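Local coordinates for protein ferulic acid decarboxylase 1 (Candida dubliniensis, PDB 4ZAD) that uses prenylated flavin to decarboxylate alpha,beta-unsaturated acids, probably cinnamic, p-coumaric and ferulic acid, to the corresponding vinyl compounds, at residues 118-132 and 252-266. Sequence-based numbering, arbitrary orientation.
Sequences PVLVPNDQSPHKKHH and VPVVKCETNDLEVPA
Lys129 reaches Glu258 by a chain that bends at chi2 (-49°) then runs nearly straight, passing CE over Val255 CG2. Its NZ makes a salt bridge to Glu258 OE2 at 2.8 Å, arriving on the anti side of the carboxylate, and donates to Lys256 O in the carbonyl plane, on a lone pair; the ammonium thus ties strand end to following turn. Glu258 sets its CG at the edge of the His132 ring, 3.5 Å from NE2, and a bend at chi2 carries its carboxylate to Lys129 NZ. Earlier in both segments, the chains join a small three-stranded mixed sheet in the Rift-related region of this UbiD-family enzyme: 119-120 runs parallel to 253-256, the middle strand, and 263-265 antiparallel to it. Val254 holds the neighbouring chain by two backbone bonds, N donating to Val119 O at 2.9 Å and O accepting from Val121 N. Val121 CG2 packs on Val255 CG1 at 3.6 Å, while CG1 lies beside Pro253. His128, with CG between backbone N and carbonyl carbon (chi1 69°), turns its NE2 edge to Pro265 O, a 3.2 Å bond in the ring plane, while ND1 pairs with Ser311. Pro265 packs close to the flavin-binding Trp175.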
# COMPACT_ATOMS: atom_id res chain seq x y z
N PRO A 118 19.62 -28.37 -24.15
CA PRO A 118 19.99 -27.60 -25.31
C PRO A 118 20.69 -28.48 -26.34
O PRO A 118 21.23 -29.53 -25.99
CB PRO A 118 20.95 -26.55 -24.73
CG PRO A 118 21.55 -27.18 -23.61
CD PRO A 118 20.55 -28.13 -23.04
N VAL A 119 20.64 -28.05 -27.61
CA VAL A 119 21.25 -28.77 -28.71
C VAL A 119 22.30 -27.88 -29.32
O VAL A 119 22.03 -26.74 -29.63
CB VAL A 119 20.24 -29.14 -29.81
CG1 VAL A 119 19.68 -27.91 -30.48
CG2 VAL A 119 20.91 -30.02 -30.90
N LEU A 120 23.50 -28.41 -29.47
CA LEU A 120 24.57 -27.74 -30.19
C LEU A 120 24.24 -27.59 -31.68
O LEU A 120 23.69 -28.48 -32.29
CB LEU A 120 25.85 -28.58 -30.05
CG LEU A 120 27.13 -28.05 -30.70
CD1 LEU A 120 27.42 -26.66 -30.16
CD2 LEU A 120 28.31 -29.09 -30.45
N VAL A 121 24.58 -26.45 -32.25
CA VAL A 121 24.48 -26.25 -33.69
C VAL A 121 25.74 -25.53 -34.19
O VAL A 121 26.54 -25.03 -33.38
CB VAL A 121 23.26 -25.41 -34.04
CG1 VAL A 121 22.05 -25.93 -33.28
CG2 VAL A 121 23.54 -23.93 -33.71
N PRO A 122 25.94 -25.48 -35.52
CA PRO A 122 27.18 -24.88 -36.02
C PRO A 122 27.16 -23.37 -35.97
O PRO A 122 26.08 -22.78 -35.98
CB PRO A 122 27.28 -25.37 -37.46
CG PRO A 122 25.92 -25.91 -37.81
CD PRO A 122 25.21 -26.23 -36.56
N ASN A 123 28.36 -22.78 -35.94
CA ASN A 123 28.55 -21.35 -35.74
C ASN A 123 27.78 -20.47 -36.71
O ASN A 123 27.43 -19.33 -36.36
CB ASN A 123 30.05 -21.01 -35.76
CG ASN A 123 30.78 -21.45 -34.48
OD1 ASN A 123 30.27 -22.23 -33.67
ND2 ASN A 123 31.99 -20.94 -34.29
N ASP A 124 27.47 -20.98 -37.91
CA ASP A 124 26.71 -20.20 -38.89
C ASP A 124 25.18 -20.19 -38.66
O ASP A 124 24.44 -19.47 -39.36
CB ASP A 124 27.06 -20.54 -40.36
CG ASP A 124 26.74 -21.99 -40.75
OD1 ASP A 124 25.59 -22.45 -40.53
OD2 ASP A 124 27.65 -22.65 -41.31
N GLN A 125 24.70 -20.93 -37.68
CA GLN A 125 23.32 -20.73 -37.27
C GLN A 125 23.15 -19.63 -36.19
O GLN A 125 22.03 -19.36 -35.77
CB GLN A 125 22.67 -22.06 -36.88
CG GLN A 125 22.49 -23.03 -38.06
CD GLN A 125 21.58 -24.20 -37.70
OE1 GLN A 125 20.52 -24.01 -37.05
NE2 GLN A 125 21.99 -25.42 -38.09
N SER A 126 24.24 -19.00 -35.76
CA SER A 126 24.21 -17.95 -34.75
C SER A 126 24.59 -16.61 -35.36
O SER A 126 25.70 -16.43 -35.86
CB SER A 126 25.21 -18.27 -33.62
OG SER A 126 25.41 -17.16 -32.75
N PRO A 127 23.67 -15.64 -35.29
CA PRO A 127 23.98 -14.29 -35.73
C PRO A 127 25.18 -13.61 -35.06
O PRO A 127 25.86 -12.85 -35.71
CB PRO A 127 22.70 -13.52 -35.40
CG PRO A 127 21.61 -14.53 -35.48
CD PRO A 127 22.23 -15.85 -35.10
N HIS A 128 25.43 -13.85 -33.78
CA HIS A 128 26.49 -13.13 -33.07
C HIS A 128 27.87 -13.63 -33.47
O HIS A 128 28.89 -12.97 -33.17
CB HIS A 128 26.30 -13.13 -31.54
CG HIS A 128 26.48 -14.45 -30.89
ND1 HIS A 128 27.73 -14.99 -30.66
CD2 HIS A 128 25.59 -15.33 -30.39
CE1 HIS A 128 27.58 -16.17 -30.06
NE2 HIS A 128 26.29 -16.40 -29.90
N LYS A 129 27.92 -14.76 -34.18
CA LYS A 129 29.20 -15.24 -34.71
C LYS A 129 29.64 -14.51 -35.98
O LYS A 129 30.69 -14.82 -36.50
CB LYS A 129 29.17 -16.74 -34.97
CG LYS A 129 29.16 -17.64 -33.75
CD LYS A 129 30.23 -17.29 -32.72
CE LYS A 129 30.47 -18.44 -31.76
NZ LYS A 129 31.67 -18.29 -30.89
N LYS A 130 28.89 -13.52 -36.47
CA LYS A 130 29.31 -12.82 -37.67
C LYS A 130 30.57 -11.90 -37.46
O LYS A 130 31.44 -11.84 -38.33
CB LYS A 130 28.14 -12.04 -38.29
CG LYS A 130 28.50 -11.26 -39.59
CD LYS A 130 27.38 -10.32 -40.05
CE LYS A 130 27.42 -10.06 -41.55
NZ LYS A 130 26.17 -9.37 -42.04
N HIS A 131 30.65 -11.20 -36.32
CA HIS A 131 31.78 -10.31 -36.01
C HIS A 131 32.48 -10.68 -34.71
O HIS A 131 31.84 -11.08 -33.73
CB HIS A 131 31.36 -8.84 -35.88
CG HIS A 131 30.70 -8.27 -37.10
ND1 HIS A 131 29.34 -8.10 -37.20
CD2 HIS A 131 31.23 -7.83 -38.27
CE1 HIS A 131 29.05 -7.60 -38.39
NE2 HIS A 131 30.18 -7.42 -39.06
N HIS A 132 33.79 -10.46 -34.69
CA HIS A 132 34.68 -10.83 -33.58
C HIS A 132 35.62 -9.69 -33.21
O HIS A 132 36.05 -8.95 -34.07
CB HIS A 132 35.49 -12.05 -33.96
CG HIS A 132 34.67 -13.30 -34.07
ND1 HIS A 132 33.98 -13.63 -35.21
CD2 HIS A 132 34.40 -14.26 -33.17
CE1 HIS A 132 33.33 -14.77 -35.01
NE2 HIS A 132 33.58 -15.18 -33.78
N VAL A 252 16.99 -25.23 -26.61
CA VAL A 252 17.71 -24.02 -26.93
C VAL A 252 18.92 -24.32 -27.82
O VAL A 252 19.88 -24.99 -27.42
CB VAL A 252 18.19 -23.24 -25.70
CG1 VAL A 252 18.83 -21.89 -26.16
CG2 VAL A 252 17.01 -22.98 -24.75
N PRO A 253 18.87 -23.83 -29.04
CA PRO A 253 20.03 -23.97 -29.88
C PRO A 253 21.25 -23.17 -29.34
O PRO A 253 21.14 -21.99 -29.09
CB PRO A 253 19.54 -23.42 -31.21
CG PRO A 253 18.43 -22.52 -30.90
CD PRO A 253 17.85 -22.94 -29.60
N VAL A 254 22.38 -23.85 -29.17
CA VAL A 254 23.58 -23.26 -28.60
C VAL A 254 24.81 -23.51 -29.47
O VAL A 254 24.88 -24.48 -30.24
CB VAL A 254 23.92 -23.81 -27.13
CG1 VAL A 254 22.76 -23.59 -26.12
CG2 VAL A 254 24.35 -25.28 -27.11
N VAL A 255 25.79 -22.63 -29.31
CA VAL A 255 27.06 -22.74 -30.00
C VAL A 255 28.20 -22.61 -29.00
O VAL A 255 28.07 -21.99 -27.94
CB VAL A 255 27.16 -21.64 -31.08
CG1 VAL A 255 26.06 -21.86 -32.15
CG2 VAL A 255 27.07 -20.25 -30.43
N LYS A 256 29.33 -23.21 -29.35
CA LYS A 256 30.54 -23.12 -28.53
C LYS A 256 31.21 -21.75 -28.63
O LYS A 256 31.28 -21.14 -29.69
CB LYS A 256 31.51 -24.21 -28.96
CG LYS A 256 32.67 -24.47 -28.00
CD LYS A 256 33.77 -25.32 -28.68
CE LYS A 256 35.24 -24.81 -28.39
NZ LYS A 256 35.57 -23.49 -28.95
N CYS A 257 31.72 -21.25 -27.51
CA CYS A 257 32.51 -20.01 -27.57
C CYS A 257 33.72 -20.11 -28.52
O CYS A 257 34.15 -21.21 -28.87
CB CYS A 257 32.98 -19.62 -26.16
SG CYS A 257 31.65 -19.04 -25.12
N GLU A 258 34.28 -18.96 -28.92
CA GLU A 258 35.58 -18.95 -29.60
C GLU A 258 36.79 -19.31 -28.76
O GLU A 258 37.68 -19.98 -29.26
CB GLU A 258 35.87 -17.62 -30.25
CG GLU A 258 34.94 -17.28 -31.39
CD GLU A 258 34.84 -18.35 -32.51
OE1 GLU A 258 35.88 -18.84 -33.04
OE2 GLU A 258 33.68 -18.64 -32.87
N THR A 259 36.84 -18.88 -27.50
CA THR A 259 38.07 -19.01 -26.68
C THR A 259 37.94 -19.80 -25.38
O THR A 259 38.91 -19.87 -24.62
CB THR A 259 38.61 -17.62 -26.24
OG1 THR A 259 37.68 -17.03 -25.31
CG2 THR A 259 38.83 -16.68 -27.46
N ASN A 260 36.75 -20.34 -25.09
CA ASN A 260 36.63 -21.42 -24.12
C ASN A 260 35.64 -22.43 -24.64
O ASN A 260 35.16 -22.24 -25.75
CB ASN A 260 36.34 -20.93 -22.69
CG ASN A 260 35.09 -20.08 -22.58
OD1 ASN A 260 33.96 -20.58 -22.70
ND2 ASN A 260 35.28 -18.77 -22.29
N ASP A 261 35.39 -23.51 -23.89
CA ASP A 261 34.46 -24.59 -24.30
C ASP A 261 33.07 -24.42 -23.68
O ASP A 261 32.28 -25.36 -23.65
CB ASP A 261 35.00 -25.99 -23.91
CG ASP A 261 36.36 -26.35 -24.57
OD1 ASP A 261 36.70 -25.85 -25.66
OD2 ASP A 261 37.08 -27.18 -23.95
N LEU A 262 32.74 -23.23 -23.18
CA LEU A 262 31.37 -22.97 -22.77
C LEU A 262 30.47 -22.86 -24.01
O LEU A 262 30.91 -22.44 -25.10
CB LEU A 262 31.26 -21.70 -21.91
CG LEU A 262 32.05 -21.60 -20.58
CD1 LEU A 262 32.07 -20.14 -19.98
CD2 LEU A 262 31.54 -22.57 -19.58
N GLU A 263 29.21 -23.24 -23.83
CA GLU A 263 28.18 -23.11 -24.86
C GLU A 263 27.26 -21.97 -24.52
O GLU A 263 26.77 -21.87 -23.41
CB GLU A 263 27.33 -24.38 -24.93
CG GLU A 263 28.08 -25.50 -25.58
CD GLU A 263 27.38 -26.83 -25.47
OE1 GLU A 263 26.44 -26.96 -24.63
OE2 GLU A 263 27.81 -27.74 -26.24
N VAL A 264 26.98 -21.16 -25.51
CA VAL A 264 26.11 -20.03 -25.32
C VAL A 264 25.01 -20.06 -26.37
O VAL A 264 25.15 -20.73 -27.37
CB VAL A 264 26.93 -18.77 -25.42
CG1 VAL A 264 27.98 -18.78 -24.30
CG2 VAL A 264 27.57 -18.65 -26.80
N PRO A 265 23.88 -19.38 -26.13
CA PRO A 265 22.79 -19.49 -27.09
C PRO A 265 23.15 -18.97 -28.48
O PRO A 265 23.78 -17.93 -28.61
CB PRO A 265 21.67 -18.63 -26.48
CG PRO A 265 22.04 -18.38 -25.05
CD PRO A 265 23.54 -18.51 -24.97
N ALA A 266 22.76 -19.71 -29.52
CA ALA A 266 22.92 -19.29 -30.92
C ALA A 266 22.44 -17.87 -31.17
O ALA A 266 23.10 -17.12 -31.87
CB ALA A 266 22.19 -20.25 -31.85
O HOH W 1 29.29 -24.41 -32.62